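Local atomic coordinates of pfam DUF1093 family protein (Bacillus subtilis, PDB entry 3NPP), a protein that is of unknown function, belongs to the DUF1093 family and is probably exported, this chain being the part that follows a likely signal peptide. Residues Q10-Q15 and K40-T45; V14-D19 and A56-K61; T28-D33 and K50-N55. All blocks are in the same frame, centred on the assembly; numbering follows the deposited sequence. Where two conformers were deposited one is given.

Contact 1: residues Q10-Q15 and K40-T45; sequences QDVYVQ and KKEEVT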
loop_
_atom_site.group_PDB
_atom_site.type_symbol
_atom_site.label_atom_id
_atom_site.label_comp_id
_atom_site.label_asym_id
_atom_site.label_seq_id
_atom_site.Cartn_x
_atom_site.Cartn_y
_atom_site.Cartn_z
ATOM N N GLN A 10 3.052 -8.401 -3.985
ATOM C CA GLN A 10 2.636 -9.787 -4.228
ATOM C C GLN A 10 1.608 -9.827 -5.323
ATOM O O GLN A 10 0.987 -8.839 -5.605
ATOM C CB GLN A 10 2.135 -10.410 -2.933
ATOM C CG GLN A 10 3.294 -10.783 -2.007
ATOM C CD GLN A 10 2.867 -11.491 -0.765
ATOM O OE1 GLN A 10 2.663 -12.688 -0.776
ATOM N NE2 GLN A 10 2.767 -10.763 0.328
ATOM N N ASP A 11 1.558 -10.935 -6.039
ATOM C CA ASP A 11 0.575 -11.149 -7.112
ATOM C C ASP A 11 -0.111 -12.432 -6.795
ATOM O O ASP A 11 0.550 -13.463 -6.727
ATOM C CB ASP A 11 1.249 -11.231 -8.463
ATOM C CG ASP A 11 1.776 -9.886 -8.916
ATOM O OD1 ASP A 11 1.006 -9.090 -9.494
ATOM O OD2 ASP A 11 2.954 -9.594 -8.661
ATOM N N VAL A 12 -1.433 -12.380 -6.616
ATOM C CA VAL A 12 -2.197 -13.532 -6.189
ATOM C C VAL A 12 -3.009 -14.031 -7.388
ATOM O O VAL A 12 -3.779 -13.289 -7.971
ATOM C CB VAL A 12 -3.103 -13.177 -4.997
ATOM C CG1 VAL A 12 -3.909 -14.420 -4.543
ATOM C CG2 VAL A 12 -2.241 -12.625 -3.829
ATOM N N TYR A 13 -2.816 -15.281 -7.747
ATOM C CA TYR A 13 -3.476 -15.904 -8.894
ATOM C C TYR A 13 -4.706 -16.680 -8.411
ATOM O O TYR A 13 -4.632 -17.417 -7.416
ATOM C CB TYR A 13 -2.506 -16.836 -9.601
ATOM C CG TYR A 13 -1.345 -16.068 -10.223
ATOM C CD1 TYR A 13 -0.216 -15.736 -9.458
ATOM C CD2 TYR A 13 -1.398 -15.618 -11.574
ATOM C CE1 TYR A 13 0.831 -15.024 -9.998
ATOM C CE2 TYR A 13 -0.332 -14.899 -12.126
ATOM C CZ TYR A 13 0.777 -14.605 -11.335
ATOM O OH TYR A 13 1.855 -13.905 -11.862
ATOM N N VAL A 14 -5.828 -16.475 -9.090
ATOM C CA VAL A 14 -7.109 -17.063 -8.708
ATOM C C VAL A 14 -7.850 -17.555 -9.941
ATOM O O VAL A 14 -7.554 -17.114 -11.082
ATOM C CB VAL A 14 -8.006 -16.026 -7.972
ATOM C CG1 VAL A 14 -7.362 -15.595 -6.671
ATOM C CG2 VAL A 14 -8.339 -14.838 -8.867
ATOM N N GLN A 15 -8.800 -18.465 -9.721
ATOM C CA GLN A 15 -9.799 -18.782 -10.724
ATOM C C GLN A 15 -11.141 -18.281 -10.244
ATOM O O GLN A 15 -11.483 -18.464 -9.078
ATOM C CB GLN A 15 -9.860 -20.302 -11.008
ATOM C CG GLN A 15 -10.765 -20.631 -12.200
ATOM C CD GLN A 15 -10.726 -22.082 -12.616
ATOM O OE1 GLN A 15 -10.472 -22.964 -11.816
ATOM N NE2 GLN A 15 -10.989 -22.325 -13.888
ATOM N N LYS A 40 2.437 -19.749 -2.400
ATOM C CA LYS A 40 1.868 -19.746 -1.056
ATOM C C LYS A 40 0.358 -19.532 -1.150
ATOM O O LYS A 40 -0.081 -18.687 -1.903
ATOM C CB LYS A 40 2.516 -18.648 -0.230
ATOM C CG LYS A 40 2.055 -18.620 1.210
ATOM C CD LYS A 40 3.012 -17.849 2.100
ATOM C CE LYS A 40 2.603 -17.992 3.560
ATOM N NZ LYS A 40 3.659 -17.446 4.454
ATOM N N LYS A 41 -0.423 -20.273 -0.375
ATOM C CA LYS A 41 -1.901 -20.120 -0.366
ATOM C C LYS A 41 -2.314 -18.778 0.264
ATOM O O LYS A 41 -1.728 -18.358 1.269
ATOM C CB LYS A 41 -2.586 -21.293 0.382
ATOM C CG LYS A 41 -4.089 -21.484 0.025
ATOM C CD LYS A 41 -4.601 -22.879 0.521
ATOM C CE LYS A 41 -6.048 -23.194 0.034
ATOM N NZ LYS A 41 -6.423 -24.626 0.309
ATOM N N GLU A 42 -3.289 -18.105 -0.367
ATOM C CA GLU A 42 -3.784 -16.773 0.052
ATOM C C GLU A 42 -5.305 -16.687 -0.081
ATOM O O GLU A 42 -5.891 -17.405 -0.855
ATOM C CB GLU A 42 -3.207 -15.646 -0.832
ATOM C CG GLU A 42 -1.768 -15.733 -1.210
ATOM C CD GLU A 42 -0.800 -15.551 -0.051
ATOM O OE1 GLU A 42 -1.220 -15.353 1.128
ATOM O OE2 GLU A 42 0.406 -15.547 -0.347
ATOM N N GLU A 43 -5.917 -15.768 0.637
ATOM C CA GLU A 43 -7.309 -15.379 0.400
ATOM C C GLU A 43 -7.278 -13.953 -0.059
ATOM O O GLU A 43 -6.636 -13.129 0.562
ATOM C CB GLU A 43 -8.131 -15.524 1.678
ATOM C CG GLU A 43 -9.682 -15.298 1.478
ATOM C CD GLU A 43 -10.393 -14.948 2.792
ATOM O OE1 GLU A 43 -10.697 -15.883 3.558
ATOM O OE2 GLU A 43 -10.616 -13.724 3.061
ATOM N N VAL A 44 -7.972 -13.655 -1.153
ATOM C CA VAL A 44 -7.994 -12.309 -1.691
ATOM C C VAL A 44 -9.451 -11.861 -1.911
ATOM O O VAL A 44 -10.251 -12.608 -2.450
ATOM C CB VAL A 44 -7.128 -12.218 -2.982
ATOM C CG1 VAL A 44 -7.589 -13.203 -4.067
ATOM C CG2 VAL A 44 -7.078 -10.787 -3.490
ATOM N N THR A 45 -9.769 -10.667 -1.429
ATOM C CA THR A 45 -10.997 -9.961 -1.707
ATOM C C THR A 45 -10.664 -8.805 -2.636
ATOM O O THR A 45 -9.793 -8.023 -2.332
ATOM C CB THR A 45 -11.593 -9.423 -0.426
ATOM O OG1 THR A 45 -12.029 -10.524 0.355
ATOM C CG2 THR A 45 -12.773 -8.481 -0.682
HETATM O O HOH W 1 2.112 -14.470 1.333
#

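Contact 2: residues V14-D19 and A56-K61; sequences VQIDRD and AYLKVK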
loop_
_atom_site.group_PDB
_atom_site.type_symbol
_atom_site.label_atom_id
_atom_site.label_comp_id
_atom_site.label_asym_id
_atom_site.label_seq_id
_atom_site.Cartn_x
_atom_site.Cartn_y
_atom_site.Cartn_z
ATOM N N VAL A 14 -5.828 -16.475 -9.090
ATOM C CA VAL A 14 -7.109 -17.063 -8.708
ATOM C C VAL A 14 -7.850 -17.555 -9.941
ATOM O O VAL A 14 -7.554 -17.114 -11.082
ATOM C CB VAL A 14 -8.006 -16.026 -7.972
ATOM C CG1 VAL A 14 -7.362 -15.595 -6.671
ATOM C CG2 VAL A 14 -8.339 -14.838 -8.867
ATOM N N GLN A 15 -8.800 -18.465 -9.721
ATOM C CA GLN A 15 -9.799 -18.782 -10.724
ATOM C C GLN A 15 -11.141 -18.281 -10.244
ATOM O O GLN A 15 -11.483 -18.464 -9.078
ATOM C CB GLN A 15 -9.860 -20.302 -11.008
ATOM C CG GLN A 15 -10.765 -20.631 -12.200
ATOM C CD GLN A 15 -10.726 -22.082 -12.616
ATOM O OE1 GLN A 15 -10.472 -22.964 -11.816
ATOM N NE2 GLN A 15 -10.989 -22.325 -13.888
ATOM N N ILE A 16 -11.939 -17.723 -11.154
ATOM C CA ILE A 16 -13.278 -17.240 -10.819
ATOM C C ILE A 16 -14.200 -18.480 -10.733
ATOM O O ILE A 16 -14.903 -18.834 -11.695
ATOM C CB ILE A 16 -13.794 -16.153 -11.828
ATOM C CG1 ILE A 16 -12.772 -15.021 -12.012
ATOM C CG2 ILE A 16 -15.137 -15.520 -11.344
ATOM C CD1 ILE A 16 -12.278 -14.369 -10.712
ATOM N N ASP A 17 -14.102 -19.166 -9.586
ATOM C CA ASP A 17 -14.798 -20.413 -9.320
ATOM C C ASP A 17 -15.871 -20.300 -8.221
ATOM O O ASP A 17 -16.353 -21.329 -7.731
ATOM C CB ASP A 17 -13.796 -21.566 -9.025
ATOM C CG ASP A 17 -12.948 -21.347 -7.758
ATOM O OD1 ASP A 17 -12.931 -20.251 -7.113
ATOM O OD2 ASP A 17 -12.229 -22.296 -7.440
ATOM N N ARG A 18 -16.231 -19.065 -7.866
ATOM C CA ARG A 18 -17.299 -18.764 -6.920
ATOM C C ARG A 18 -18.122 -17.614 -7.513
ATOM O O ARG A 18 -17.608 -16.808 -8.329
ATOM C CB ARG A 18 -16.722 -18.322 -5.560
ATOM C CG ARG A 18 -15.671 -19.256 -4.947
ATOM C CD ARG A 18 -16.247 -20.606 -4.619
ATOM N NE ARG A 18 -15.309 -21.676 -4.937
ATOM C CZ ARG A 18 -14.733 -22.456 -4.033
ATOM N NH1 ARG A 18 -14.991 -22.288 -2.741
ATOM N NH2 ARG A 18 -13.896 -23.397 -4.425
ATOM N N ASP A 19 -19.388 -17.530 -7.116
ATOM C CA ASP A 19 -20.211 -16.381 -7.440
ATOM C C ASP A 19 -19.616 -15.125 -6.828
ATOM O O ASP A 19 -19.089 -15.147 -5.726
ATOM C CB ASP A 19 -21.630 -16.538 -6.887
ATOM C CG ASP A 19 -22.497 -17.441 -7.731
ATOM O OD1 ASP A 19 -22.030 -17.966 -8.768
ATOM O OD2 ASP A 19 -23.668 -17.625 -7.345
ATOM N N ALA A 56 -12.594 -17.954 -15.596
ATOM C CA ALA A 56 -11.447 -17.129 -15.976
ATOM C C ALA A 56 -10.364 -17.175 -14.880
ATOM O O ALA A 56 -10.667 -17.403 -13.694
ATOM C CB ALA A 56 -11.897 -15.674 -16.221
ATOM N N TYR A 57 -9.099 -17.024 -15.295
ATOM C CA TYR A 57 -7.991 -16.899 -14.352
ATOM C C TYR A 57 -7.572 -15.429 -14.227
ATOM O O TYR A 57 -7.466 -14.696 -15.250
ATOM C CB TYR A 57 -6.824 -17.776 -14.770
ATOM C CG TYR A 57 -7.145 -19.255 -14.791
ATOM C CD1 TYR A 57 -7.089 -20.021 -13.630
ATOM C CD2 TYR A 57 -7.513 -19.880 -15.959
ATOM C CE1 TYR A 57 -7.387 -21.369 -13.637
ATOM C CE2 TYR A 57 -7.817 -21.258 -15.991
ATOM C CZ TYR A 57 -7.757 -21.989 -14.830
ATOM O OH TYR A 57 -8.066 -23.339 -14.852
ATOM N N LEU A 58 -7.335 -15.000 -12.993
ATOM C CA LEU A 58 -7.034 -13.603 -12.692
ATOM C C LEU A 58 -5.736 -13.518 -11.903
ATOM O O LEU A 58 -5.431 -14.422 -11.117
ATOM C CB LEU A 58 -8.173 -12.963 -11.877
ATOM C CG LEU A 58 -8.988 -11.856 -12.559
ATOM C CD1 LEU A 58 -9.810 -12.431 -13.765
ATOM C CD2 LEU A 58 -9.912 -11.165 -11.541
ATOM N N LYS A 59 -4.978 -12.451 -12.153
ATOM C CA LYS A 59 -3.855 -12.036 -11.331
ATOM C C LYS A 59 -4.285 -10.741 -10.566
ATOM O O LYS A 59 -4.623 -9.738 -11.189
ATOM C CB LYS A 59 -2.641 -11.764 -12.236
ATOM C CG LYS A 59 -1.370 -11.269 -11.503
ATOM C CD LYS A 59 -0.203 -10.966 -12.490
ATOM C CE LYS A 59 -0.473 -9.691 -13.382
ATOM N NZ LYS A 59 -0.886 -8.187 -12.833
ATOM N N VAL A 60 -4.225 -10.775 -9.234
ATOM C CA VAL A 60 -4.553 -9.619 -8.391
ATOM C C VAL A 60 -3.261 -9.124 -7.743
ATOM O O VAL A 60 -2.643 -9.851 -6.963
ATOM C CB VAL A 60 -5.591 -9.992 -7.317
ATOM C CG1 VAL A 60 -6.032 -8.808 -6.547
ATOM C CG2 VAL A 60 -6.816 -10.654 -7.969
ATOM N N LYS A 61 -2.873 -7.880 -8.046
ATOM C CA LYS A 61 -1.602 -7.322 -7.594
ATOM C C LYS A 61 -1.840 -6.576 -6.293
ATOM O O LYS A 61 -2.810 -5.792 -6.184
ATOM C CB LYS A 61 -1.043 -6.393 -8.644
ATOM C CG LYS A 61 0.308 -5.780 -8.301
ATOM C CD LYS A 61 0.849 -4.926 -9.405
ATOM C CE LYS A 61 0.137 -3.587 -9.540
ATOM N NZ LYS A 61 0.569 -2.860 -10.773
#

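Contact 3: residues T28-D33 and K50-N55; sequences TEYTLD and KELRKN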
loop_
_atom_site.group_PDB
_atom_site.type_symbol
_atom_site.label_atom_id
_atom_site.label_comp_id
_atom_site.label_asym_id
_atom_site.label_seq_id
_atom_site.Cartn_x
_atom_site.Cartn_y
_atom_site.Cartn_z
ATOM N N THR A 28 -18.574 -5.566 -8.629
ATOM C CA THR A 28 -18.742 -6.981 -8.313
ATOM C C THR A 28 -17.566 -7.383 -7.416
ATOM O O THR A 28 -16.420 -7.198 -7.785
ATOM C CB THR A 28 -18.827 -7.821 -9.589
ATOM O OG1 THR A 28 -19.912 -7.338 -10.394
ATOM C CG2 THR A 28 -19.061 -9.325 -9.279
ATOM N N GLU A 29 -17.876 -7.895 -6.227
ATOM C CA GLU A 29 -16.891 -8.354 -5.268
ATOM C C GLU A 29 -16.642 -9.861 -5.439
ATOM O O GLU A 29 -17.587 -10.598 -5.658
ATOM C CB GLU A 29 -17.434 -8.115 -3.877
ATOM C CG GLU A 29 -16.403 -8.350 -2.773
ATOM C CD GLU A 29 -16.891 -7.950 -1.407
ATOM O OE1 GLU A 29 -18.082 -7.551 -1.277
ATOM O OE2 GLU A 29 -16.045 -7.995 -0.459
ATOM N N TYR A 30 -15.384 -10.298 -5.312
ATOM C CA TYR A 30 -15.029 -11.726 -5.254
ATOM C C TYR A 30 -14.133 -11.921 -4.060
ATOM O O TYR A 30 -13.284 -11.080 -3.814
ATOM C CB TYR A 30 -14.278 -12.164 -6.518
ATOM C CG TYR A 30 -15.115 -12.038 -7.757
ATOM C CD1 TYR A 30 -15.150 -10.848 -8.475
ATOM C CD2 TYR A 30 -15.904 -13.099 -8.201
ATOM C CE1 TYR A 30 -15.951 -10.732 -9.641
ATOM C CE2 TYR A 30 -16.698 -12.976 -9.331
ATOM C CZ TYR A 30 -16.715 -11.786 -10.042
ATOM O OH TYR A 30 -17.538 -11.654 -11.149
ATOM N N THR A 31 -14.361 -12.980 -3.289
ATOM C CA THR A 31 -13.428 -13.423 -2.245
ATOM C C THR A 31 -13.059 -14.856 -2.564
ATOM O O THR A 31 -13.896 -15.745 -2.447
ATOM C CB THR A 31 -14.034 -13.323 -0.850
ATOM O OG1 THR A 31 -14.259 -11.949 -0.525
ATOM C CG2 THR A 31 -13.077 -13.934 0.207
ATOM N N LEU A 32 -11.816 -15.070 -2.988
ATOM C CA LEU A 32 -11.391 -16.325 -3.559
ATOM C C LEU A 32 -10.091 -16.771 -2.914
ATOM O O LEU A 32 -9.303 -15.935 -2.474
ATOM C CB LEU A 32 -11.183 -16.148 -5.070
ATOM C CG LEU A 32 -12.408 -15.736 -5.905
ATOM C CD1 LEU A 32 -12.003 -15.358 -7.299
ATOM C CD2 LEU A 32 -13.435 -16.859 -5.926
ATOM N N ASP A 33 -9.868 -18.099 -2.874
ATOM C CA ASP A 33 -8.575 -18.646 -2.499
ATOM C C ASP A 33 -7.682 -18.630 -3.695
ATOM O O ASP A 33 -8.124 -18.919 -4.796
ATOM C CB ASP A 33 -8.692 -20.080 -1.967
ATOM C CG ASP A 33 -9.372 -20.146 -0.615
ATOM O OD1 ASP A 33 -9.378 -19.139 0.148
ATOM O OD2 ASP A 33 -9.892 -21.221 -0.315
ATOM N N LYS A 50 -17.068 -4.900 -13.633
ATOM C CA LYS A 50 -18.036 -5.735 -14.321
ATOM C C LYS A 50 -18.004 -7.143 -13.717
ATOM O O LYS A 50 -17.048 -7.499 -12.983
ATOM C CB LYS A 50 -17.702 -5.797 -15.827
ATOM C CG LYS A 50 -16.325 -6.453 -16.172
ATOM C CD LYS A 50 -15.885 -6.090 -17.594
ATOM C CE LYS A 50 -14.762 -6.997 -18.118
ATOM N NZ LYS A 50 -13.863 -6.276 -19.132
ATOM N N GLU A 51 -19.042 -7.934 -14.016
ATOM C CA GLU A 51 -19.057 -9.349 -13.650
ATOM C C GLU A 51 -18.110 -10.105 -14.549
ATOM O O GLU A 51 -18.174 -9.967 -15.749
ATOM C CB GLU A 51 -20.452 -9.948 -13.759
ATOM C CG GLU A 51 -21.365 -9.419 -12.706
ATOM C CD GLU A 51 -22.809 -9.882 -12.864
ATOM O OE1 GLU A 51 -23.041 -10.896 -13.568
ATOM O OE2 GLU A 51 -23.694 -9.217 -12.260
ATOM N N LEU A 52 -17.232 -10.888 -13.944
ATOM C CA LEU A 52 -16.186 -11.589 -14.645
ATOM C C LEU A 52 -16.703 -12.955 -15.112
ATOM O O LEU A 52 -17.625 -13.527 -14.520
ATOM C CB LEU A 52 -14.975 -11.751 -13.740
ATOM C CG LEU A 52 -14.354 -10.463 -13.187
ATOM C CD1 LEU A 52 -13.280 -10.800 -12.173
ATOM C CD2 LEU A 52 -13.789 -9.555 -14.322
ATOM N N ARG A 53 -16.075 -13.473 -16.158
ATOM C CA ARG A 53 -16.500 -14.724 -16.799
ATOM C C ARG A 53 -16.158 -15.889 -15.870
ATOM O O ARG A 53 -15.058 -15.951 -15.341
ATOM C CB ARG A 53 -15.805 -14.874 -18.152
ATOM C CG ARG A 53 -16.250 -16.086 -18.987
ATOM C CD ARG A 53 -15.626 -16.064 -20.389
ATOM N N LYS A 54 -17.139 -16.760 -15.619
ATOM C CA LYS A 54 -16.937 -17.987 -14.808
ATOM C C LYS A 54 -15.737 -18.829 -15.334
ATOM O O LYS A 54 -15.568 -18.980 -16.536
ATOM C CB LYS A 54 -18.213 -18.856 -14.812
ATOM C CG LYS A 54 -18.160 -20.070 -13.849
ATOM N N ASN A 55 -14.869 -19.247 -14.420
ATOM C CA ASN A 55 -13.647 -20.003 -14.722
ATOM C C ASN A 55 -12.484 -19.266 -15.409
ATOM O O ASN A 55 -11.456 -19.876 -15.660
ATOM C CB ASN A 55 -13.977 -21.346 -15.422
ATOM C CG ASN A 55 -14.886 -22.208 -14.589
ATOM O OD1 ASN A 55 -14.814 -22.195 -13.361
ATOM N ND2 ASN A 55 -15.723 -22.984 -15.242
HETATM O O HOH W 2 -22.428 -7.523 -9.888
HETATM O O HOH W 3 -18.808 -13.820 -11.937
#

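Contact 1: residues Q10-Q15 and K40-T45
The flat groups at this contact are the amide of Gln10 and the carboxylate of Glu42, whose planes stand 77° apart, so they meet crosswise and not as a stack. Their nearest atoms, Gln10 OE1 and Glu42 OE2, are 3.7 Å apart; both are acceptors, and a water reconciles them by donating one proton to each, at 2.8 Å to Gln10 OE1 and 2.6 Å to Glu42 OE2. Each group has a further partner: Asn36 ND2 also donates to Gln10 OE1, while Glu42 OE1 is hydrogen-bonded to Gly1 N of the second subunit, an extra residue probably left from the construct; Phe3 of that subunit packs on Gln10, Glu42 and Val44. In this crystal the amine probably favours the charged form of the buried carboxylate. A bend in the Glu42 chain turns the carboxylate toward Gln10 and leaves its methylenes against Val12, with Glu42 CB 4.0 Å from Val12 CG1.

Beyond these polar ends the contact is wholly aliphatic. Val44 holds CG1 between its own backbone N and carbonyl carbon (chi1 58°), which sends this methyl into the fork between two valines of the other strand. Val12 CG1 comes at it tip to tip, 3.9 Å from Val44 CG1, and Val14 CG1 slants across it, 3.5 Å from the same methyl. The alternate residues Gln10, Val12 and Val14 thus face Glu42 and Val44.

The axes of the two short strand segments approach to 8.1 Å and cross at -82°. Glu43 and Val44 also pair in a parallel ladder with a strand of the second subunit. A near-perpendicular crossing of this kind, between strands of two three-stranded antiparallel sheets, is orthogonal beta packing, consistent with a small, barrel-like fold.

Contact 2: residues V14-D19 and A56-K61
The amide plane of Gln15 is nearly parallel to the ring of Tyr57, the two planes only 17° apart, yet the amide is not hydrogen-bonded to the phenol. Gln15 NE2 lies 3.2 Å from Tyr57 OH, but the angle is too poor for a bond; NE2 donates instead to the backbone oxygen of Asn55 and is hydrogen-bonded to a bound glycerol, probably from the crystallisation liquor. With CG anti to the backbone N (chi1 -172°) and the chain extended beyond it, Gln15 brings CB, CG, CD, OE1 and NE2 all within 4 Å of side-chain atoms of Tyr57. Its CG makes an off-centre CH-pi contact, 4.2 Å from the Tyr57 ring centroid and 30° from the normal. The ring of Phe75 also meets this tyrosine.

Behind the side chains is an antiparallel ladder. Gln15 and Tyr57 form a non-hydrogen-bonded pair, whereas Val14 and Leu58 are a hydrogen-bonded pair closed by Val14 N to Leu58 O at 2.9 Å and by Leu58 N to Val14 O, also 2.9 Å. One step on, Ile16 N reaches Ala56 O at 2.9 Å. There the strand stops: Ile16 is the centre of an inverse gamma turn, which steers the chain away from its partner.

On the other side of the sheet from Gln15 and Tyr57, Val14 and Leu58 pack through apolar groups, with Val14 CG2 3.6 Å from Leu58 CB. Ile16 joins them from the turn that follows, its CD1 touching Leu58 CD2 at 4.1 Å.

Chemically, then, the backbone bonds set the register while the side chains divide the labour: aliphatic groups turn inward, and the amide-aromatic pair lines the more exposed face, with Gln15 NE2 bonded to the main chain of Asn55.

Contact 3: residues T28-D33 and K50-N55
Tyr30 OH is gripped from two directions. Leu52 N donates to it at 2.9 Å with an N-H...O angle of 166°, and a water lies 2.6 Å from Tyr30 OH, at the ring edge and in its plane. The same water donates to Leu52 O, so the phenol holds both the amide and the carbonyl of a single residue, one directly and one through solvent. The setting is the middle strand of a three-stranded antiparallel sheet, residues 27-35, against which the irregular segment 50-55 is laid on its way from strand 41-48 to strand 57-63.

Below the hydroxyl the leucine leans obliquely along the ring: Leu52 CD1 is 3.7 Å from Tyr30 CE1, and Leu52 CB is 3.6 Å from Tyr30 OH. Ile16 touches both side chains, so the pair borders the buried core. Replacing Tyr30 by a phenylalanine would probably leave the amide of Leu52 without its acceptor and the bridging water without one of its two partners, making the loop less firmly fixed even if the ring contact with the leucine survived.

A second and looser link lies two residues back on the strand. Thr28 and Glu51 cross at about a right angle, and a water joins their polar ends, 2.6 Å from Thr28 OG1 and donating over 3.2 Å to Glu51 OE2. Thr28 OG1 is turned anti to its carbonyl carbon (chi1 -57°), which also brings it against the aliphatic part of the glutamate, 3.4 Å from Glu51 CG.

How the contacts relate
Contacts 1 and 2 share Val14 and Gln15 on strand 9-15 and have centres about 8 Å apart: one joins that strand across the core to strand 41-48, the other pairs it within its own sheet to strand 57-63. The centre of contact 3 lies about 13 Å from that of contact 1 and about 6 Å from that of contact 2. Along the chain its segments alternate with those of contact 1 and fall between those of contact 2. Probable hydrogen bonds of Val44 N with Leu32 O and of Thr45 with Thr31 tie contacts 1 and 3; Asn55 with Ile16 and Gln15 ties contacts 2 and 3. Together they fasten two three-stranded sheets and a connecting loop around one core.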